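Local coordinates for Syntaxin1 (Monosiga brevicollis, PDB 2XHE), which probably acts as a SNAP receptor (SNARE) of the syntaxin family, pairing with other SNAREs in membrane fusion, at residues 65-70 with 156-161; 89-94 with 219-224; 152-157 with 223-228. One frame throughout, in Å; residues are numbered along the deposited sequence.

Contact 1. Residues 65-70 with 156-161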
# COMPACT_ATOMS: atom_id res chain seq x y z
N GLU B 65 23.94 3.30 -19.80
CA GLU B 65 24.00 4.76 -19.74
C GLU B 65 25.26 5.31 -20.42
O GLU B 65 25.46 6.52 -20.49
CB GLU B 65 23.90 5.26 -18.30
CG GLU B 65 22.68 4.73 -17.53
CD GLU B 65 21.34 5.08 -18.19
OE1 GLU B 65 21.27 6.10 -18.90
OE2 GLU B 65 20.36 4.33 -17.97
N GLN B 66 26.09 4.41 -20.93
CA GLN B 66 27.26 4.80 -21.71
C GLN B 66 26.98 4.64 -23.20
O GLN B 66 27.46 5.41 -24.03
CB GLN B 66 28.48 3.98 -21.30
CG GLN B 66 29.01 4.30 -19.90
CD GLN B 66 29.81 3.15 -19.31
OE1 GLN B 66 30.27 2.26 -20.03
NE2 GLN B 66 29.97 3.16 -17.98
N VAL B 67 26.20 3.62 -23.54
CA VAL B 67 25.70 3.48 -24.90
C VAL B 67 24.82 4.68 -25.21
O VAL B 67 24.70 5.10 -26.36
CB VAL B 67 24.92 2.16 -25.10
CG1 VAL B 67 24.46 2.03 -26.54
CG2 VAL B 67 25.77 0.97 -24.72
N ALA B 68 24.20 5.25 -24.18
CA ALA B 68 23.37 6.44 -24.35
C ALA B 68 24.18 7.58 -24.98
O ALA B 68 23.82 8.10 -26.04
CB ALA B 68 22.76 6.87 -23.03
N GLN B 69 25.28 7.96 -24.33
CA GLN B 69 26.15 9.02 -24.85
C GLN B 69 26.75 8.68 -26.21
O GLN B 69 26.65 9.46 -27.15
CB GLN B 69 27.27 9.34 -23.86
CG GLN B 69 26.77 9.80 -22.51
CD GLN B 69 27.90 10.12 -21.56
OE1 GLN B 69 29.08 10.03 -21.93
NE2 GLN B 69 27.56 10.49 -20.33
N LEU B 70 27.38 7.51 -26.30
CA LEU B 70 28.03 7.09 -27.54
C LEU B 70 27.12 7.24 -28.76
O LEU B 70 27.60 7.40 -29.88
CB LEU B 70 28.54 5.65 -27.42
CG LEU B 70 29.66 5.39 -26.42
CD1 LEU B 70 30.17 3.96 -26.56
CD2 LEU B 70 30.80 6.38 -26.62
N ASP B 156 14.73 0.85 -24.55
CA ASP B 156 14.21 2.20 -24.74
C ASP B 156 15.23 3.14 -25.36
O ASP B 156 14.89 3.93 -26.24
CB ASP B 156 13.65 2.78 -23.44
CG ASP B 156 12.16 2.52 -23.27
OD1 ASP B 156 11.52 2.00 -24.22
OD2 ASP B 156 11.62 2.83 -22.19
N VAL B 157 16.49 3.05 -24.92
CA VAL B 157 17.56 3.88 -25.48
C VAL B 157 17.95 3.46 -26.90
O VAL B 157 18.36 4.30 -27.70
CB VAL B 157 18.81 3.93 -24.55
CG1 VAL B 157 19.27 2.53 -24.19
CG2 VAL B 157 19.95 4.71 -25.20
N GLN B 158 17.81 2.18 -27.22
CA GLN B 158 18.05 1.69 -28.58
C GLN B 158 17.02 2.22 -29.58
O GLN B 158 17.36 2.90 -30.54
CB GLN B 158 18.12 0.16 -28.63
CG GLN B 158 19.34 -0.44 -27.93
CD GLN B 158 20.67 -0.05 -28.59
OE1 GLN B 158 21.27 -0.84 -29.32
NE2 GLN B 158 21.14 1.16 -28.31
N ALA B 159 15.75 1.91 -29.35
CA ALA B 159 14.68 2.42 -30.20
C ALA B 159 14.62 3.95 -30.19
O ALA B 159 14.34 4.56 -31.22
CB ALA B 159 13.35 1.84 -29.78
N GLU B 160 14.88 4.55 -29.04
CA GLU B 160 14.92 6.01 -28.90
C GLU B 160 15.93 6.62 -29.86
O GLU B 160 15.65 7.61 -30.53
CB GLU B 160 15.27 6.40 -27.46
CG GLU B 160 15.48 7.89 -27.21
CD GLU B 160 15.69 8.21 -25.72
OE1 GLU B 160 16.38 9.20 -25.42
OE2 GLU B 160 15.17 7.47 -24.86
N ASN B 161 17.11 6.01 -29.92
CA ASN B 161 18.18 6.47 -30.80
C ASN B 161 17.97 6.08 -32.27
O ASN B 161 18.34 6.83 -33.16
CB ASN B 161 19.56 6.01 -30.31
CG ASN B 161 20.23 7.02 -29.37
OD1 ASN B 161 20.61 6.69 -28.25
ND2 ASN B 161 20.37 8.25 -29.84

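Contact 2. Residues 89-94 with 219-224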
# COMPACT_ATOMS: atom_id res chain seq x y z
N LYS B 89 33.42 1.58 -29.94
CA LYS B 89 33.00 1.41 -28.56
C LYS B 89 31.58 0.84 -28.50
O LYS B 89 31.31 -0.12 -27.79
CB LYS B 89 33.04 2.75 -27.80
CG LYS B 89 34.42 3.38 -27.65
CD LYS B 89 34.36 4.65 -26.79
CE LYS B 89 35.76 5.24 -26.55
NZ LYS B 89 35.76 6.43 -25.64
N LEU B 90 30.67 1.45 -29.27
CA LEU B 90 29.27 1.03 -29.31
C LEU B 90 29.12 -0.47 -29.45
O LEU B 90 28.54 -1.12 -28.59
CB LEU B 90 28.53 1.71 -30.46
CG LEU B 90 27.98 3.12 -30.28
CD1 LEU B 90 27.30 3.56 -31.56
CD2 LEU B 90 27.01 3.18 -29.11
N GLN B 91 29.63 -1.02 -30.55
CA GLN B 91 29.42 -2.44 -30.81
C GLN B 91 30.31 -3.28 -29.91
O GLN B 91 30.29 -4.51 -29.97
CB GLN B 91 29.64 -2.78 -32.28
CG GLN B 91 31.03 -2.51 -32.80
CD GLN B 91 31.05 -2.46 -34.32
OE1 GLN B 91 30.02 -2.26 -34.96
NE2 GLN B 91 32.24 -2.65 -34.90
N ASP B 92 31.08 -2.61 -29.06
CA ASP B 92 31.92 -3.29 -28.10
C ASP B 92 31.19 -3.40 -26.77
O ASP B 92 31.10 -4.48 -26.18
CB ASP B 92 33.26 -2.56 -27.93
CG ASP B 92 34.26 -3.36 -27.13
OD1 ASP B 92 33.91 -3.81 -26.01
OD2 ASP B 92 35.40 -3.55 -27.61
N THR B 93 30.65 -2.28 -26.30
CA THR B 93 29.79 -2.30 -25.12
C THR B 93 28.50 -3.07 -25.40
O THR B 93 28.05 -3.84 -24.57
CB THR B 93 29.46 -0.87 -24.63
OG1 THR B 93 28.78 -0.16 -25.67
CG2 THR B 93 30.73 -0.11 -24.26
N MET B 94 27.93 -2.85 -26.59
CA MET B 94 26.73 -3.56 -27.03
C MET B 94 26.87 -5.07 -26.92
O MET B 94 25.94 -5.77 -26.53
CB MET B 94 26.39 -3.21 -28.48
CG MET B 94 25.57 -1.95 -28.66
SD MET B 94 24.91 -1.85 -30.33
CE MET B 94 24.39 -0.14 -30.36
N ILE B 219 21.83 1.47 -38.38
CA ILE B 219 20.41 1.33 -38.10
C ILE B 219 20.01 -0.14 -37.95
O ILE B 219 19.26 -0.49 -37.04
CB ILE B 219 19.52 2.01 -39.18
CG1 ILE B 219 19.19 3.45 -38.77
CG2 ILE B 219 18.23 1.23 -39.40
CD1 ILE B 219 20.39 4.29 -38.44
N GLN B 220 20.53 -0.99 -38.82
CA GLN B 220 20.20 -2.40 -38.78
C GLN B 220 20.87 -3.09 -37.58
O GLN B 220 20.51 -4.22 -37.23
CB GLN B 220 20.59 -3.09 -40.08
CG GLN B 220 22.09 -3.06 -40.36
CD GLN B 220 22.44 -3.49 -41.77
OE1 GLN B 220 21.60 -3.44 -42.67
NE2 GLN B 220 23.69 -3.89 -41.97
N GLN B 221 21.84 -2.42 -36.97
CA GLN B 221 22.41 -2.90 -35.71
C GLN B 221 21.34 -2.77 -34.62
O GLN B 221 20.92 -3.76 -34.01
CB GLN B 221 23.67 -2.11 -35.32
CG GLN B 221 25.00 -2.73 -35.77
CD GLN B 221 25.55 -3.74 -34.77
OE1 GLN B 221 24.94 -4.78 -34.51
NE2 GLN B 221 26.73 -3.44 -34.22
N LEU B 222 20.90 -1.53 -34.40
CA LEU B 222 19.84 -1.24 -33.46
C LEU B 222 18.61 -2.12 -33.69
O LEU B 222 17.79 -2.29 -32.80
CB LEU B 222 19.44 0.23 -33.57
CG LEU B 222 20.61 1.20 -33.38
CD1 LEU B 222 20.09 2.62 -33.31
CD2 LEU B 222 21.37 0.85 -32.12
N GLU B 223 18.50 -2.68 -34.89
CA GLU B 223 17.36 -3.50 -35.25
C GLU B 223 17.48 -4.95 -34.78
O GLU B 223 16.50 -5.54 -34.32
CB GLU B 223 17.09 -3.45 -36.75
CG GLU B 223 16.18 -2.31 -37.19
CD GLU B 223 14.73 -2.52 -36.79
OE1 GLU B 223 14.46 -3.20 -35.77
OE2 GLU B 223 13.84 -2.00 -37.51
N ARG B 224 18.67 -5.54 -34.92
CA ARG B 224 18.87 -6.89 -34.39
C ARG B 224 19.12 -6.81 -32.89
O ARG B 224 19.09 -7.83 -32.19
CB ARG B 224 19.98 -7.65 -35.13
CG ARG B 224 21.26 -6.88 -35.38
CD ARG B 224 22.31 -7.78 -36.01
NE ARG B 224 23.39 -7.01 -36.63
CZ ARG B 224 23.31 -6.47 -37.84
NH1 ARG B 224 22.20 -6.62 -38.56
NH2 ARG B 224 24.33 -5.79 -38.34

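Contact 3. Residues 152-157 with 223-228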
# COMPACT_ATOMS: atom_id res chain seq x y z
N THR B 152 14.65 -3.08 -20.17
CA THR B 152 13.65 -2.23 -20.77
C THR B 152 14.25 -0.85 -20.95
O THR B 152 13.93 -0.14 -21.90
CB THR B 152 12.38 -2.17 -19.92
OG1 THR B 152 11.75 -3.45 -19.93
CG2 THR B 152 11.41 -1.14 -20.48
N ARG B 153 15.15 -0.49 -20.04
CA ARG B 153 15.85 0.79 -20.16
C ARG B 153 16.72 0.74 -21.40
O ARG B 153 16.77 1.69 -22.17
CB ARG B 153 16.68 1.07 -18.91
CG ARG B 153 17.49 2.36 -18.98
CD ARG B 153 16.65 3.52 -19.49
NE ARG B 153 17.44 4.75 -19.60
CZ ARG B 153 17.14 5.77 -20.41
NH1 ARG B 153 16.06 5.71 -21.18
NH2 ARG B 153 17.92 6.84 -20.44
N TYR B 154 17.38 -0.40 -21.61
CA TYR B 154 18.19 -0.64 -22.80
C TYR B 154 17.32 -0.57 -24.06
O TYR B 154 17.58 0.23 -24.96
CB TYR B 154 18.87 -2.00 -22.70
CG TYR B 154 19.89 -2.32 -23.78
CD1 TYR B 154 20.93 -1.44 -24.07
CD2 TYR B 154 19.83 -3.51 -24.49
CE1 TYR B 154 21.87 -1.74 -25.05
CE2 TYR B 154 20.77 -3.82 -25.47
CZ TYR B 154 21.79 -2.93 -25.75
OH TYR B 154 22.71 -3.24 -26.73
N ASN B 155 16.28 -1.40 -24.11
CA ASN B 155 15.36 -1.39 -25.24
C ASN B 155 14.88 0.02 -25.57
O ASN B 155 14.66 0.35 -26.74
CB ASN B 155 14.16 -2.31 -24.95
CG ASN B 155 13.16 -2.35 -26.08
OD1 ASN B 155 12.25 -1.50 -26.16
ND2 ASN B 155 13.28 -3.35 -26.96
N ASP B 156 14.73 0.85 -24.55
CA ASP B 156 14.21 2.20 -24.74
C ASP B 156 15.23 3.14 -25.36
O ASP B 156 14.89 3.93 -26.24
CB ASP B 156 13.65 2.78 -23.44
CG ASP B 156 12.16 2.52 -23.27
OD1 ASP B 156 11.52 2.00 -24.22
OD2 ASP B 156 11.62 2.83 -22.19
N VAL B 157 16.49 3.05 -24.92
CA VAL B 157 17.56 3.88 -25.48
C VAL B 157 17.95 3.46 -26.90
O VAL B 157 18.36 4.30 -27.70
CB VAL B 157 18.81 3.93 -24.55
CG1 VAL B 157 19.27 2.53 -24.19
CG2 VAL B 157 19.95 4.71 -25.20
N GLU B 223 18.50 -2.68 -34.89
CA GLU B 223 17.36 -3.50 -35.25
C GLU B 223 17.48 -4.95 -34.78
O GLU B 223 16.50 -5.54 -34.32
CB GLU B 223 17.09 -3.45 -36.75
CG GLU B 223 16.18 -2.31 -37.19
CD GLU B 223 14.73 -2.52 -36.79
OE1 GLU B 223 14.46 -3.20 -35.77
OE2 GLU B 223 13.84 -2.00 -37.51
N ARG B 224 18.67 -5.54 -34.92
CA ARG B 224 18.87 -6.89 -34.39
C ARG B 224 19.12 -6.81 -32.89
O ARG B 224 19.09 -7.83 -32.19
CB ARG B 224 19.98 -7.65 -35.13
CG ARG B 224 21.26 -6.88 -35.38
CD ARG B 224 22.31 -7.78 -36.01
NE ARG B 224 23.39 -7.01 -36.63
CZ ARG B 224 23.31 -6.47 -37.84
NH1 ARG B 224 22.20 -6.62 -38.56
NH2 ARG B 224 24.33 -5.79 -38.34
N SER B 225 19.34 -5.60 -32.40
CA SER B 225 19.36 -5.36 -30.97
C SER B 225 17.92 -5.47 -30.46
O SER B 225 17.61 -6.30 -29.60
CB SER B 225 19.95 -3.99 -30.65
OG SER B 225 20.42 -3.95 -29.31
N LEU B 226 17.04 -4.63 -31.00
CA LEU B 226 15.62 -4.66 -30.64
C LEU B 226 15.02 -6.06 -30.80
O LEU B 226 14.14 -6.46 -30.04
CB LEU B 226 14.83 -3.64 -31.46
CG LEU B 226 15.24 -2.19 -31.22
CD1 LEU B 226 14.64 -1.28 -32.28
CD2 LEU B 226 14.83 -1.72 -29.82
N LEU B 227 15.52 -6.81 -31.77
CA LEU B 227 15.04 -8.17 -31.99
C LEU B 227 15.48 -9.16 -30.90
O LEU B 227 14.68 -9.95 -30.42
CB LEU B 227 15.46 -8.67 -33.38
CG LEU B 227 14.26 -9.00 -34.25
CD1 LEU B 227 14.61 -8.97 -35.74
CD2 LEU B 227 13.64 -10.34 -33.83
N GLU B 228 16.76 -9.12 -30.53
CA GLU B 228 17.26 -9.94 -29.43
C GLU B 228 16.45 -9.66 -28.17
O GLU B 228 15.94 -10.57 -27.51
CB GLU B 228 18.75 -9.63 -29.17
CG GLU B 228 19.75 -10.63 -29.75
CD GLU B 228 19.90 -10.52 -31.26
OE1 GLU B 228 18.88 -10.32 -31.96
OE2 GLU B 228 21.04 -10.65 -31.76

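Contact 1. Residues 65-70 with 156-161
A68 and V157 meet where helices 44-72 and 131-171 run side by side, and their contact is purely apolar. A single branch of V157 does the touching: CG2 lies 3.9 Å from the CA of A68 and 4.2 Å from its CB. With chi1 at 52°, CG1 sits between the backbone N and the carbonyl carbon and CG2 lies anti to the N, which brings CG2 to A68. I64, one turn before A68, also packs on V157, so the valine spans two turns of its neighbour.

The second kind of contact sets a methyl against an amide. CG1 of V67 comes within 3.9 Å of NE2 of Q158, the two side chains crossing at about a right angle. The glutamine starts off obliquely, and a bend at chi2 (-64°) swings its amide toward V67. Both ends of that amide have polar partners: NE2 is hydrogen-bonded to H71, and OE1 to S225 of helix 214-237.

In the backbone the two segments are nearly parallel, at 11° with axes 10.1 Å apart, as expected for the first and third helices of an up-down-up syntaxin Habc bundle. With only a methyl on A68, its CA comes within 6.4 Å of the CA of V157. Cohesion here therefore comes mainly from shape and apolar burial, while the hydrogen bonds of Q158 reach just past segment 65-70 and across to helix 214-237.

Contact 2. Residues 89-94 with 219-224
M94 and L222 form the apolar half of this contact, the terminal methyl CE of the methionine lying 3.6 Å from CD2 of the leucine. The side chains cross at about a right angle and meet through one methyl group each. Beside them two glutamines come together: NE2 of Q221 sits 3.6 Å from CB of Q91 and equally far from OE1 of that residue. Their amide planes are turned 66° apart, and the pair is best read as packing. Q91 carries its CG between the backbone N and the carbonyl carbon (chi1 61°) and runs extended beyond it, while Q221 is bent at chi2 and offers its amide nitrogen to the side of the Q91 chain.

Helix 80-116 belongs to the syntaxin N-terminal bundle and helix 214-237 to the T-SNARE homology region; a SNARE segment packed on that bundle is consistent with the closed form known for syntaxins.

One shell out, Q158 of helix 131-171 touches both M94 and L222, and H71 of helix 44-72 also packs on M94. On the SNARE side E223 makes a salt bridge to K162, and the guanidinium of R224 lays one face over Q221, whose CA is 4.2 Å above its plane. Within segment 89-94 the helix is kinked: K89 O receives both D92 N and T93 N, and L90 O accepts M94 N together with the hydroxyl OG1 of T93, 3.1 Å away.

Contact 3. Residues 152-157 with 223-228
N155 and L226 make the closest backbone approach of this pair of segments, their CA atoms 6.3 Å apart, and carry most of the buried surface. CD2 of L226 does the touching: it lies 3.6 Å from ND2 of N155 and 3.7 Å from the backbone O of the same residue. The side chains cross at about a right angle, and the leucine methyl abuts both the nitrogen end of the amide and the main chain. Beyond N155, L226 packs on Q158, A159 and K162, along the next turns of helix 131-171.

These segments join the third helix of the N-terminal bundle to the SNARE helix 214-237; the two helices run in roughly opposite directions here. In the closed form described for syntaxins the SNARE helix lies against the bundle in this way, as a fourth helix.

The other pair is polar in character. OH of Y154 stands 3.5 Å from OG of S225, and CE2 and CZ of the ring are each 3.9 Å from that same oxygen. The serine oxygen, already engaged by Q158, approaches the ring obliquely. With CG anti to the backbone N (chi1 -172°), the tyrosine ring extends toward the SNARE helix, and it also packs on I64, M94 and I97 of the first two bundle helices. At N155 the oxygen OD1 makes a weak hydrogen bond to a polar side chain of another protein's chain, which also packs against this side of the interface.

Overall arrangement
The three contacts cluster in one region of a four-helix assembly, their centres 9 to 10 Å apart. Along the chain, segments 65-70 and 89-94 come first, on successive helices, followed by 152-161 and then 219-228, so contacts 1 and 2 interlock in sequence. Contacts 1 and 3 share helix 131-171, including D156 and V157, and contacts 2 and 3 share helix 214-237. Contact 1 lies within the N-terminal bundle, whereas contacts 2 and 3 set the SNARE helix against its second and third helices. Together they describe a SNARE helix held in the groove between two bundle helices, consistent with the closed form of syntaxins, in which the SNARE helix is probably kept from pairing with other SNAREs.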